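Local coordinates for enoyl-CoA hydratase/isomerase (Mycobacterium abscessus, PDB 3QXZ), which probably hydrates or isomerises enoyl-CoA thioesters of fatty acid metabolism, as a trimeric member of the crotonase-like enoyl-CoA hydratase/isomerase family, at residues A227-A230 against A231-A235; W217-M221 against T222-A226; A205-S208 against A209-T212; P250-I254 against D255-P259. One frame throughout, in Å; residues are numbered along the deposited sequence.

Contact 1 (A227-A230 against A231-A235); sequences AEVA and ARETA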
ATOM      1  N   ALA A 227      13.683   0.289 -12.802  1.00  7.24           N
ATOM      2  CA  ALA A 227      14.765  -0.227 -13.639  1.00  7.48           C
ATOM      3  C   ALA A 227      15.794  -0.967 -12.791  1.00  7.44           C
ATOM      4  O   ALA A 227      16.321  -1.991 -13.226  1.00  8.08           O
ATOM      5  CB  ALA A 227      15.430   0.911 -14.409  1.00  9.20           C
ATOM      6  N   GLU A 228      16.115  -0.445 -11.613  1.00  6.94           N
ATOM      7  CA  GLU A 228      17.088  -1.115 -10.720  1.00  7.88           C
ATOM      8  C   GLU A 228      16.555  -2.452 -10.201  1.00  7.17           C
ATOM      9  O   GLU A 228      17.298  -3.454 -10.137  1.00  7.39           O
ATOM     10  CB  GLU A 228      17.441  -0.205  -9.556  1.00  7.76           C
ATOM     11  CG  GLU A 228      18.271   0.993  -9.994  1.00  9.15           C
ATOM     12  CD  GLU A 228      18.373   2.065  -8.927  1.00 10.14           C
ATOM     13  OE1 GLU A 228      17.649   2.054  -7.927  1.00 10.22           O
ATOM     14  OE2 GLU A 228      19.240   2.951  -9.104  1.00 13.41           O
ATOM     15  N   VAL A 229      15.283  -2.521  -9.820  1.00  6.90           N
ATOM     16  CA  VAL A 229      14.696  -3.786  -9.396  1.00  6.77           C
ATOM     17  C   VAL A 229      14.688  -4.784 -10.568  1.00  6.71           C
ATOM     18  O   VAL A 229      15.016  -5.972 -10.379  1.00  6.86           O
ATOM     19  CB  VAL A 229      13.266  -3.607  -8.836  1.00  6.18           C
ATOM     20  CG1 VAL A 229      12.679  -4.979  -8.442  1.00  7.14           C
ATOM     21  CG2 VAL A 229      13.282  -2.709  -7.597  1.00  7.21           C
ATOM     22  N   ALA A 230      14.333  -4.325 -11.769  1.00  6.96           N
ATOM     23  CA  ALA A 230      14.282  -5.229 -12.930  1.00  7.01           C
ATOM     24  C   ALA A 230      15.669  -5.815 -13.205  1.00  7.34           C
ATOM     25  O   ALA A 230      15.810  -7.017 -13.488  1.00  7.29           O
ATOM     26  CB  ALA A 230      13.765  -4.500 -14.151  1.00  7.69           C
ATOM     27  N   ALA A 231      16.699  -4.971 -13.107  1.00  6.71           N
ATOM     28  CA  ALA A 231      18.077  -5.454 -13.305  1.00  7.53           C
ATOM     29  C   ALA A 231      18.465  -6.465 -12.224  1.00  7.03           C
ATOM     30  O   ALA A 231      19.116  -7.464 -12.532  1.00  7.50           O
ATOM     31  CB  ALA A 231      19.059  -4.296 -13.349  1.00  8.60           C
ATOM     32  N   ARG A 232      18.081  -6.238 -10.969  1.00  6.93           N
ATOM     33  CA  ARG A 232      18.433  -7.214  -9.938  1.00  7.25           C
ATOM     34  C   ARG A 232      17.690  -8.519 -10.087  1.00  7.19           C
ATOM     35  O   ARG A 232      18.250  -9.562  -9.786  1.00  7.34           O
ATOM     36  CB  ARG A 232      18.337  -6.672  -8.498  1.00  8.67           C
ATOM     37  CG  ARG A 232      19.144  -7.624  -7.620  1.00 12.24           C
ATOM     38  CD  ARG A 232      18.816  -7.890  -6.188  1.00 18.86           C
ATOM     39  NE  ARG A 232      19.158  -6.731  -5.420  1.00 14.68           N
ATOM     40  CZ  ARG A 232      19.164  -6.624  -4.072  1.00 12.24           C
ATOM     41  NH1 ARG A 232      19.430  -5.445  -3.580  1.00 11.66           N
ATOM     42  NH2 ARG A 232      18.889  -7.621  -3.229  1.00 12.66           N
ATOM     43  N   GLU A 233      16.444  -8.494 -10.557  1.00  6.55           N
ATOM     44  CA  GLU A 233      15.751  -9.747 -10.839  1.00  6.68           C
ATOM     45  C   GLU A 233      16.526 -10.518 -11.891  1.00  6.64           C
ATOM     46  O   GLU A 233      16.708 -11.747 -11.765  1.00  6.90           O
ATOM     47  CB  GLU A 233      14.347  -9.479 -11.372  1.00  6.74           C
ATOM     48  CG  GLU A 233      13.344  -9.048 -10.313  1.00  7.04           C
ATOM     49  CD  GLU A 233      11.963  -8.790 -10.872  1.00  6.62           C
ATOM     50  OE1 GLU A 233      11.812  -8.662 -12.114  1.00  7.09           O
ATOM     51  OE2 GLU A 233      11.018  -8.683 -10.054  1.00  6.85           O
ATOM     52  N   THR A 234      17.007  -9.849 -12.947  1.00  6.64           N
ATOM     53  CA  THR A 234      17.829 -10.551 -13.953  1.00  6.93           C
ATOM     54  C   THR A 234      19.083 -11.153 -13.338  1.00  7.33           C
ATOM     55  O   THR A 234      19.401 -12.331 -13.599  1.00  7.87           O
ATOM     56  CB  THR A 234      18.125  -9.631 -15.112  1.00  6.54           C
ATOM     57  OG1 THR A 234      16.869  -9.339 -15.761  1.00  7.49           O
ATOM     58  CG2 THR A 234      19.052 -10.269 -16.135  1.00  7.83           C
ATOM     59  N   ALA A 235      19.801 -10.368 -12.530  1.00  7.39           N
ATOM     60  CA  ALA A 235      21.055 -10.840 -11.931  1.00  7.67           C
ATOM     61  C   ALA A 235      20.777 -11.989 -10.956  1.00  7.61           C
ATOM     62  O   ALA A 235      21.505 -13.002 -10.957  1.00  8.63           O
ATOM     63  CB  ALA A 235      21.773  -9.668 -11.217  1.00  8.27           C
TER
HETATM   64  O   HOH W   1      13.300  -8.263 -14.409  1.00  5.15           O
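Ala230 O accepts hydrogen bonds from the backbone and from solvent. Thr234 N donates to it at 3.1 Å as part of the helix. Water 1 donates to it at 2.9 Å and gives its other hydrogen to Glu233 OE1 at 2.8 Å, so the water bridges backbone and carboxylate. Thr234 OG1 stands 3.4 Å from Ala230 O, a weak contact; this hydroxyl also bonds to Ala87 N of the second subunit.

The Glu233 chain starts beside its own backbone N (chi1 -76°). This lays CG 3.5 Å from Val229 O, which accepts the Glu233 N-H. Beyond CG the chain is extended. OE2 bonds to His147 ND1 and OE1 to Leu145 N, both of the second subunit. The water gives OE1 a second partner, so the buried carboxylate takes three hydrogen bonds, two of them from the second subunit.

Arg232 goes another way. Its CB lies 3.8 Å from Glu228 O, and its guanidinium leaves to form a salt bridge with Asp218. Ala231 CB rests 3.6 Å from Ala227 O.

The pattern is regular i to i+4 alpha-helix bonding, within helix 226-241 at a subunit interface of the trimer.

Contact 2 (W217-M221 against T222-A226); sequences WDAQM and TGMSA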
ATOM      1  N   TRP A 217      12.782  -6.468   0.161  1.00  6.30           N
ATOM      2  CA  TRP A 217      13.035  -5.525   1.233  1.00  6.92           C
ATOM      3  C   TRP A 217      14.134  -4.519   0.906  1.00  6.51           C
ATOM      4  O   TRP A 217      13.981  -3.342   1.264  1.00  7.74           O
ATOM      5  CB  TRP A 217      13.314  -6.257   2.539  1.00  7.15           C
ATOM      6  CG  TRP A 217      12.095  -6.845   3.165  1.00  6.28           C
ATOM      7  CD1 TRP A 217      11.789  -8.173   3.328  1.00  7.48           C
ATOM      8  CD2 TRP A 217      11.010  -6.106   3.727  1.00  7.65           C
ATOM      9  NE1 TRP A 217      10.563  -8.304   3.958  1.00  8.47           N
ATOM     10  CE2 TRP A 217      10.074  -7.047   4.223  1.00  8.27           C
ATOM     11  CE3 TRP A 217      10.738  -4.727   3.873  1.00  8.39           C
ATOM     12  CZ2 TRP A 217       8.899  -6.662   4.863  1.00  9.34           C
ATOM     13  CZ3 TRP A 217       9.564  -4.347   4.513  1.00 10.19           C
ATOM     14  CH2 TRP A 217       8.644  -5.314   4.981  1.00  9.83           C
ATOM     15  N   ASP A 218      15.232  -4.927   0.253  1.00  6.32           N
ATOM     16  CA  ASP A 218      16.256  -3.927  -0.123  1.00  6.81           C
ATOM     17  C   ASP A 218      15.650  -2.838  -0.972  1.00  6.65           C
ATOM     18  O   ASP A 218      15.987  -1.664  -0.809  1.00  7.27           O
ATOM     19  CB  ASP A 218      17.427  -4.520  -0.913  1.00  7.29           C
ATOM     20  CG  ASP A 218      18.389  -5.357  -0.064  1.00  8.70           C
ATOM     21  OD1 ASP A 218      18.347  -5.329   1.192  1.00  9.30           O
ATOM     22  OD2 ASP A 218      19.207  -6.036  -0.687  1.00  8.17           O
ATOM     23  N   ALA A 219      14.747  -3.218  -1.877  1.00  6.73           N
ATOM     24  CA  ALA A 219      14.128  -2.235  -2.758  1.00  7.00           C
ATOM     25  C   ALA A 219      13.321  -1.210  -1.952  1.00  6.99           C
ATOM     26  O   ALA A 219      13.377  -0.011  -2.228  1.00  8.80           O
ATOM     27  CB  ALA A 219      13.285  -2.933  -3.846  1.00  6.56           C
ATOM     28  N   GLN A 220      12.607  -1.691  -0.926  1.00  7.08           N
ATOM     29  CA  GLN A 220      11.869  -0.795  -0.023  1.00  7.67           C
ATOM     30  C   GLN A 220      12.809   0.053   0.816  1.00  7.89           C
ATOM     31  O   GLN A 220      12.602   1.268   0.938  1.00 10.32           O
ATOM     32  CB  GLN A 220      10.927  -1.594   0.900  1.00  7.87           C
ATOM     33  CG  GLN A 220       9.832  -2.361   0.201  1.00  8.01           C
ATOM     34  CD  GLN A 220       8.837  -1.455  -0.443  1.00  9.12           C
ATOM     35  OE1 GLN A 220       8.457  -0.427   0.133  1.00 11.69           O
ATOM     36  NE2 GLN A 220       8.353  -1.828  -1.624  1.00 11.64           N
ATOM     37  N   MET A 221      13.832  -0.562   1.395  1.00  7.56           N
ATOM     38  CA  MET A 221      14.737   0.132   2.314  1.00  7.70           C
ATOM     39  C   MET A 221      15.519   1.264   1.664  1.00  7.89           C
ATOM     40  O   MET A 221      15.780   2.301   2.302  1.00  9.16           O
ATOM     41  CB  MET A 221      15.738  -0.856   2.914  1.00  7.86           C
ATOM     42  CG  MET A 221      15.091  -1.847   3.894  1.00  8.68           C
ATOM     43  SD  MET A 221      16.136  -3.296   4.179  1.00 12.26           S
ATOM     44  CE  MET A 221      17.492  -2.541   5.047  1.00 19.31           C
ATOM     45  N   THR A 222      15.891   1.075   0.402  1.00  7.94           N
ATOM     46  CA  THR A 222      16.780   1.995  -0.294  1.00  9.17           C
ATOM     47  C   THR A 222      16.066   2.789  -1.382  1.00  9.47           C
ATOM     48  O   THR A 222      16.710   3.613  -2.042  1.00 12.40           O
ATOM     49  CB  THR A 222      17.988   1.272  -0.939  1.00  9.16           C
ATOM     50  OG1 THR A 222      17.523   0.361  -1.943  1.00  9.21           O
ATOM     51  CG2 THR A 222      18.822   0.531   0.102  1.00 10.64           C
ATOM     52  N   GLY A 223      14.774   2.543  -1.616  1.00  9.12           N
ATOM     53  CA  GLY A 223      14.043   3.297  -2.653  1.00  9.77           C
ATOM     54  C   GLY A 223      14.522   2.971  -4.061  1.00  8.94           C
ATOM     55  O   GLY A 223      14.688   3.868  -4.882  1.00  9.85           O
ATOM     56  N   MET A 224      14.761   1.699  -4.377  1.00  7.72           N
ATOM     57  CA  MET A 224      15.248   1.341  -5.719  1.00  8.24           C
ATOM     58  C   MET A 224      14.224   1.728  -6.787  1.00  7.18           C
ATOM     59  O   MET A 224      12.998   1.597  -6.571  1.00  8.21           O
ATOM     60  CB  MET A 224      15.510  -0.178  -5.814  1.00  8.75           C
ATOM     61  CG  MET A 224      16.766  -0.608  -5.105  1.00  8.83           C
ATOM     62  SD  MET A 224      16.990  -2.395  -4.991  1.00 10.95           S
ATOM     63  CE  MET A 224      17.289  -2.813  -6.667  1.00 14.38           C
ATOM     64  N   SER A 225      14.705   2.188  -7.936  1.00  8.08           N
ATOM     65  CA  SER A 225      13.820   2.463  -9.078  1.00  7.30           C
ATOM     66  C   SER A 225      13.328   1.147  -9.687  1.00  7.29           C
ATOM     67  O   SER A 225      13.896   0.066  -9.475  1.00  7.19           O
ATOM     68  CB  SER A 225      14.557   3.260 -10.131  1.00  7.88           C
ATOM     69  OG  SER A 225      15.531   2.421 -10.725  1.00  8.69           O
ATOM     70  N   ALA A 226      12.286   1.240 -10.506  1.00  6.93           N
ATOM     71  CA  ALA A 226      11.816   0.058 -11.240  1.00  7.22           C
ATOM     72  C   ALA A 226      12.922  -0.546 -12.107  1.00  7.20           C
ATOM     73  O   ALA A 226      13.099  -1.763 -12.111  1.00  7.22           O
ATOM     74  CB  ALA A 226      10.560   0.392 -12.090  1.00  8.32           C
TER
HETATM   75  O   HOH W   2      11.471   0.402  -4.635  1.00  7.73           O
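A helix C-terminus and the turn leading out of it make this contact. Helix 206-222 ends here, and Gly223, with positive phi (68°), turns the chain toward helix 226-241.

Asp218 O takes two bonds from one residue. Thr222 N donates at 3.0 Å and Thr222 OG1 at 2.8 Å, from opposite faces of the carbonyl plane. The hydroxyl sits between its backbone N and carbonyl carbon (chi1 63°), which folds it back over the last turn. It lies above the carbonyl plane, not on a lone pair.

One residue on, Ala219 O is also shared. Met224 N reaches it at 3.1 Å, in the carbonyl plane and on a lone pair. Water 2 donates to Ala219 O and to Met224 O, bridging the helix end and the linker.

The Met224 side chain lies back along the helix. Its SD is 3.6 Å from Ala219 CA and 3.9 Å from Ala219 CB. Val229 of the following helix touches both side chains. Asp218 sends its carboxylate elsewhere, with OD1 in a salt bridge to Arg214.

The chemistry implies a helix end closed by several means. Two backbone N-H groups, a hydroxyl and a water share the carbonyls of Asp218 and Ala219 in the last turn, while the methionine lays an apolar cover along one side of Ala219.

Contact 3 (A205-S208 against A209-T212); sequences APES and AALT. With EDO (1,2-ethanediol), chain H.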
ATOM      1  N   ALA A 205      12.968 -23.324  -2.462  1.00  8.28           N
ATOM      2  CA  ALA A 205      14.433 -23.452  -2.532  1.00  8.84           C
ATOM      3  C   ALA A 205      15.102 -22.422  -1.608  1.00  8.87           C
ATOM      4  O   ALA A 205      14.638 -21.278  -1.523  1.00  8.93           O
ATOM      5  CB  ALA A 205      14.928 -23.282  -3.961  1.00  9.19           C
ATOM      6  N   PRO A 206      16.191 -22.800  -0.915  1.00  8.47           N
ATOM      7  CA  PRO A 206      16.808 -21.864   0.055  1.00  8.95           C
ATOM      8  C   PRO A 206      17.282 -20.559  -0.572  1.00  8.91           C
ATOM      9  O   PRO A 206      16.990 -19.474  -0.045  1.00  8.72           O
ATOM     10  CB  PRO A 206      17.990 -22.657   0.647  1.00  9.52           C
ATOM     11  CG  PRO A 206      18.037 -23.960  -0.085  1.00 12.09           C
ATOM     12  CD  PRO A 206      16.800 -24.147  -0.887  1.00  8.50           C
ATOM     13  N   GLU A 207      17.990 -20.631  -1.697  1.00  8.53           N
ATOM     14  CA  GLU A 207      18.496 -19.412  -2.318  1.00  8.66           C
ATOM     15  C   GLU A 207      17.360 -18.606  -2.952  1.00  8.54           C
ATOM     16  O   GLU A 207      17.409 -17.370  -2.996  1.00  8.08           O
ATOM     17  CB  GLU A 207      19.624 -19.716  -3.321  1.00  9.66           C
ATOM     18  CG  GLU A 207      20.441 -18.489  -3.715  1.00 11.67           C
ATOM     19  CD  GLU A 207      21.277 -17.875  -2.596  1.00 14.53           C
ATOM     20  OE1 GLU A 207      21.419 -18.464  -1.495  1.00 16.19           O
ATOM     21  OE2 GLU A 207      21.808 -16.781  -2.838  1.00 18.31           O
ATOM     22  N   SER A 208      16.341 -19.285  -3.479  1.00  7.96           N
ATOM     23  CA  SER A 208      15.158 -18.595  -4.009  1.00  7.44           C
ATOM     24  C   SER A 208      14.508 -17.723  -2.921  1.00  7.23           C
ATOM     25  O   SER A 208      14.206 -16.536  -3.155  1.00  7.47           O
ATOM     26  CB  SER A 208      14.145 -19.630  -4.506  1.00  7.83           C
ATOM     27  OG  SER A 208      14.633 -20.303  -5.653  1.00  7.67           O
ATOM     28  N   ALA A 209      14.286 -18.304  -1.746  1.00  7.23           N
ATOM     29  CA  ALA A 209      13.696 -17.527  -0.644  1.00  7.85           C
ATOM     30  C   ALA A 209      14.587 -16.367  -0.240  1.00  8.00           C
ATOM     31  O   ALA A 209      14.092 -15.252  -0.042  1.00  8.02           O
ATOM     32  CB  ALA A 209      13.431 -18.416   0.549  1.00  8.89           C
ATOM     33  N   ALA A 210      15.893 -16.606  -0.131  1.00  7.51           N
ATOM     34  CA  ALA A 210      16.814 -15.557   0.336  1.00  7.53           C
ATOM     35  C   ALA A 210      16.860 -14.388  -0.645  1.00  7.29           C
ATOM     36  O   ALA A 210      16.791 -13.220  -0.228  1.00  7.94           O
ATOM     37  CB  ALA A 210      18.216 -16.142   0.532  1.00  8.01           C
ATOM     38  N   LEU A 211      17.004 -14.669  -1.938  1.00  7.00           N
ATOM     39  CA  LEU A 211      17.110 -13.594  -2.919  1.00  7.08           C
ATOM     40  C   LEU A 211      15.802 -12.850  -3.073  1.00  6.74           C
ATOM     41  O   LEU A 211      15.812 -11.614  -3.235  1.00  6.74           O
ATOM     42  CB  LEU A 211      17.580 -14.122  -4.275  1.00  8.16           C
ATOM     43  CG  LEU A 211      19.026 -14.635  -4.304  1.00  8.34           C
ATOM     44  CD1 LEU A 211      19.346 -15.183  -5.696  1.00  9.74           C
ATOM     45  CD2 LEU A 211      20.071 -13.604  -3.879  1.00 11.85           C
ATOM     46  N   THR A 212      14.680 -13.577  -3.030  1.00  6.22           N
ATOM     47  CA  THR A 212      13.369 -12.930  -3.133  1.00  6.01           C
ATOM     48  C   THR A 212      13.113 -12.015  -1.927  1.00  5.78           C
ATOM     49  O   THR A 212      12.699 -10.858  -2.103  1.00  6.39           O
ATOM     50  CB  THR A 212      12.285 -14.011  -3.243  1.00  5.98           C
ATOM     51  OG1 THR A 212      12.509 -14.778  -4.443  1.00  7.14           O
ATOM     52  CG2 THR A 212      10.871 -13.394  -3.353  1.00  6.65           C
TER
HETATM   53  C1  EDO H 266      17.397 -18.484   3.493  1.00 23.33           C
HETATM   54  O1  EDO H 266      16.220 -18.545   2.686  1.00 23.42           O
HETATM   55  C2  EDO H 266      17.220 -19.528   4.582  1.00 19.42           C
HETATM   56  O2  EDO H 266      17.317 -20.867   4.035  1.00 17.59           O
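Ser208 O and Thr212 form the tight side of the first turns of helix 206-222. Thr212 OG1 donates to Ser208 O at 2.8 Å, and Thr212 N donates to the same oxygen at 3.0 Å. The two come from opposite faces of the carbonyl plane. The hydroxyl is turned beside its own backbone N (chi1 -62°), which brings it back over the preceding turn. CB of Thr212 is also close, 3.2 Å from Ser208 O. Both residues are buried.

The looser side is partly exposed. Here Pro206 O accepts the Ala210 N-H and also a hydroxyl of a bound 1,2-ethanediol, EDO O1, at 3.0 Å. The diol, which Arg53 binds too, probably comes from the crystallisation liquor. Its O1 lies 3.5 Å from Ala209 CB.

Glu207 and Leu211 meet at an oblique angle along another part of the helix surface. The glutamate chain bends at chi2 (67°), which brings OE2, and not OE1, against the leucine. OE2 lies 3.8 Å from Leu211 CD2, and CG lies 4.0 Å from Leu211 CD1. The same OE2 forms a salt bridge with Arg239, which gives the charge a partner beside the apolar methyls.

Ala205 is the N-cap residue, and its carbonyl accepts the Ala209 N-H. This end of the helix packs against both helix 226-241, whose Leu240 touches Glu207, Ser208 and Leu211, and the second subunit, whose Val140 O is bonded to Ser208 OG; Trp261 of the C-terminal tail touches Ala205 and Pro206.

Contact 4 (P250-I254 against D255-P259); sequences PRAFI and DGRPP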
ATOM      1  N   PRO A 250      11.703 -28.303 -10.878  1.00 10.51           N
ATOM      2  CA  PRO A 250      10.855 -28.942 -11.900  1.00 10.53           C
ATOM      3  C   PRO A 250      11.022 -30.462 -11.959  1.00 11.04           C
ATOM      4  O   PRO A 250      10.016 -31.168 -12.102  1.00 12.74           O
ATOM      5  CB  PRO A 250      11.320 -28.291 -13.211  1.00 10.89           C
ATOM      6  CG  PRO A 250      11.895 -26.920 -12.750  1.00 10.64           C
ATOM      7  CD  PRO A 250      12.590 -27.281 -11.459  1.00 10.20           C
ATOM      8  N   ARG A 251      12.247 -30.954 -11.827  1.00 11.25           N
ATOM      9  CA  ARG A 251      12.458 -32.419 -11.901  1.00 12.37           C
ATOM     10  C   ARG A 251      11.685 -33.145 -10.798  1.00 12.07           C
ATOM     11  O   ARG A 251      11.034 -34.160 -11.062  1.00 12.75           O
ATOM     12  CB  ARG A 251      13.933 -32.754 -11.800  1.00 13.54           C
ATOM     13  CG  ARG A 251      14.231 -34.248 -11.814  1.00 19.42           C
ATOM     14  CD  ARG A 251      15.714 -34.498 -11.685  1.00 24.53           C
ATOM     15  NE  ARG A 251      16.430 -33.574 -12.548  1.00 24.09           N
ATOM     16  CZ  ARG A 251      17.221 -32.602 -12.109  1.00 23.92           C
ATOM     17  NH1 ARG A 251      17.803 -31.799 -12.983  1.00 25.03           N
ATOM     18  NH2 ARG A 251      17.445 -32.447 -10.805  1.00 23.84           N
ATOM     19  N   ALA A 252      11.751 -32.638  -9.569  1.00 11.90           N
ATOM     20  CA  ALA A 252      11.057 -33.267  -8.460  1.00 12.57           C
ATOM     21  C   ALA A 252       9.555 -33.194  -8.647  1.00 13.14           C
ATOM     22  O   ALA A 252       8.843 -34.184  -8.429  1.00 13.25           O
ATOM     23  CB  ALA A 252      11.491 -32.658  -7.132  1.00 13.01           C
ATOM     24  N   PHE A 253       9.075 -32.054  -9.138  1.00 12.35           N
ATOM     25  CA  PHE A 253       7.644 -31.886  -9.418  1.00 12.85           C
ATOM     26  C   PHE A 253       7.132 -32.906 -10.450  1.00 11.89           C
ATOM     27  O   PHE A 253       6.114 -33.562 -10.214  1.00 12.93           O
ATOM     28  CB  PHE A 253       7.401 -30.443  -9.887  1.00 12.92           C
ATOM     29  CG  PHE A 253       5.971 -30.131 -10.215  1.00 16.04           C
ATOM     30  CD1 PHE A 253       5.099 -29.684  -9.226  1.00 19.23           C
ATOM     31  CD2 PHE A 253       5.499 -30.274 -11.514  1.00 19.05           C
ATOM     32  CE1 PHE A 253       3.761 -29.383  -9.536  1.00 21.27           C
ATOM     33  CE2 PHE A 253       4.170 -29.970 -11.834  1.00 22.65           C
ATOM     34  CZ  PHE A 253       3.309 -29.523 -10.840  1.00 22.58           C
ATOM     35  N   ILE A 254       7.857 -33.036 -11.555  1.00 12.01           N
ATOM     36  CA  ILE A 254       7.534 -34.003 -12.621  1.00 12.86           C
ATOM     37  C   ILE A 254       7.613 -35.464 -12.127  1.00 13.42           C
ATOM     38  O   ILE A 254       6.791 -36.299 -12.528  1.00 13.53           O
ATOM     39  CB  ILE A 254       8.430 -33.758 -13.859  1.00 12.83           C
ATOM     40  CG1 ILE A 254       8.109 -32.395 -14.503  1.00 13.88           C
ATOM     41  CG2 ILE A 254       8.303 -34.887 -14.892  1.00 13.35           C
ATOM     42  CD1 ILE A 254       6.683 -32.250 -14.985  1.00 17.31           C
ATOM     43  N   ASP A 255       8.566 -35.741 -11.232  1.00 12.89           N
ATOM     44  CA  ASP A 255       8.743 -37.093 -10.671  1.00 13.45           C
ATOM     45  C   ASP A 255       7.725 -37.411  -9.589  1.00 14.15           C
ATOM     46  O   ASP A 255       7.601 -38.571  -9.201  1.00 15.62           O
ATOM     47  CB  ASP A 255      10.139 -37.253 -10.059  1.00 12.48           C
ATOM     48  CG  ASP A 255      11.225 -37.488 -11.093  1.00 14.79           C
ATOM     49  OD1 ASP A 255      10.920 -37.687 -12.292  1.00 17.20           O
ATOM     50  OD2 ASP A 255      12.406 -37.466 -10.679  1.00 16.28           O
ATOM     51  N   GLY A 256       7.016 -36.401  -9.094  1.00 15.47           N
ATOM     52  CA  GLY A 256       6.093 -36.548  -7.964  1.00 16.88           C
ATOM     53  C   GLY A 256       6.762 -36.849  -6.626  1.00 17.87           C
ATOM     54  O   GLY A 256       6.259 -37.671  -5.835  1.00 20.27           O
ATOM     55  N   ARG A 257       7.885 -36.185  -6.355  1.00 17.13           N
ATOM     56  CA  ARG A 257       8.681 -36.446  -5.147  1.00 17.52           C
ATOM     57  C   ARG A 257       9.099 -35.115  -4.509  1.00 16.93           C
ATOM     58  O   ARG A 257       9.099 -34.083  -5.191  1.00 15.99           O
ATOM     59  CB  ARG A 257       9.914 -37.286  -5.500  1.00 17.38           C
ATOM     60  CG  ARG A 257      10.905 -36.580  -6.426  1.00 17.05           C
ATOM     61  CD  ARG A 257      12.087 -37.450  -6.845  1.00 18.72           C
ATOM     62  NE  ARG A 257      12.853 -36.771  -7.889  1.00 18.25           N
ATOM     63  CZ  ARG A 257      13.740 -35.805  -7.654  1.00 17.47           C
ATOM     64  NH1 ARG A 257      13.991 -35.417  -6.417  1.00 17.55           N
ATOM     65  NH2 ARG A 257      14.371 -35.221  -8.662  1.00 18.32           N
ATOM     66  N   PRO A 258       9.454 -35.117  -3.205  1.00 16.23           N
ATOM     67  CA  PRO A 258       9.930 -33.866  -2.595  1.00 15.84           C
ATOM     68  C   PRO A 258      11.240 -33.409  -3.226  1.00 15.03           C
ATOM     69  O   PRO A 258      12.080 -34.235  -3.576  1.00 15.69           O
ATOM     70  CB  PRO A 258      10.155 -34.246  -1.123  1.00 16.47           C
ATOM     71  CG  PRO A 258       9.282 -35.458  -0.903  1.00 17.87           C
ATOM     72  CD  PRO A 258       9.405 -36.212  -2.205  1.00 17.25           C
ATOM     73  N   PRO A 259      11.423 -32.084  -3.375  1.00 13.26           N
ATOM     74  CA  PRO A 259      12.685 -31.613  -3.930  1.00 13.33           C
ATOM     75  C   PRO A 259      13.845 -31.827  -2.949  1.00 14.09           C
ATOM     76  O   PRO A 259      13.644 -31.753  -1.737  1.00 15.82           O
ATOM     77  CB  PRO A 259      12.417 -30.120  -4.179  1.00 12.56           C
ATOM     78  CG  PRO A 259      11.344 -29.745  -3.195  1.00 13.05           C
ATOM     79  CD  PRO A 259      10.480 -30.986  -3.072  1.00 14.08           C
TER
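Arg257 N donates to Ala252 O at 3.0 Å in an almost straight bond (175°). Two further backbone bonds close the turn: Asp255 N to Arg251 O, and Gly256 N to Phe253 O at 3.2 Å. The last comes from well above the carbonyl plane.

Among the charged groups, Arg257 NE forms a salt bridge and a nearly straight hydrogen bond with Asp255 OD2 at 2.9 Å. The oxygen lies in the guanidinium plane and uses its anti lone pair. Arg257 CG sits between backbone N and carbonyl carbon (chi1 65°), and the chain then runs extended back over the helix end. The guanidiniums of Arg251 and Arg257 are nearly coplanar. Glu248 forms salt bridges with both, which probably offsets their like charge.

Carbon atoms pack round the Arg257 guanidinium. Ala252 CA lies over the centre of one face, 3.7 Å from its plane. Arg251 CG comes to the edge, near the plane, 3.3 Å from Arg257 NH2.

The apolar contact is Ala252 CB on Pro259, 3.6 Å from its CA. Phe253 points elsewhere and meets Phe138 of the second subunit edge-to-face.

With Gly256 at positive phi (68°), the arrangement is a Schellman motif ending helix 245-255.

From the N terminus the order is contact 3, contact 2, contact 1, contact 4. All are local and in series, so none nests in or crosses another. Contact 3 starts helix 206-222 and contact 2 ends it, their centres about 18 Å apart. Contact 2 closes the turn into helix 226-241, where contact 1 follows directly. These two touch through a salt bridge and apolar packing, so the two helices are joined as a hairpin. Contact 4 closes the end of helix 245-255, with its centre about 29 Å from that of contact 1. All four reach the second subunit, and contact 2 also meets the third, so the C-terminal helices are tied into the trimer.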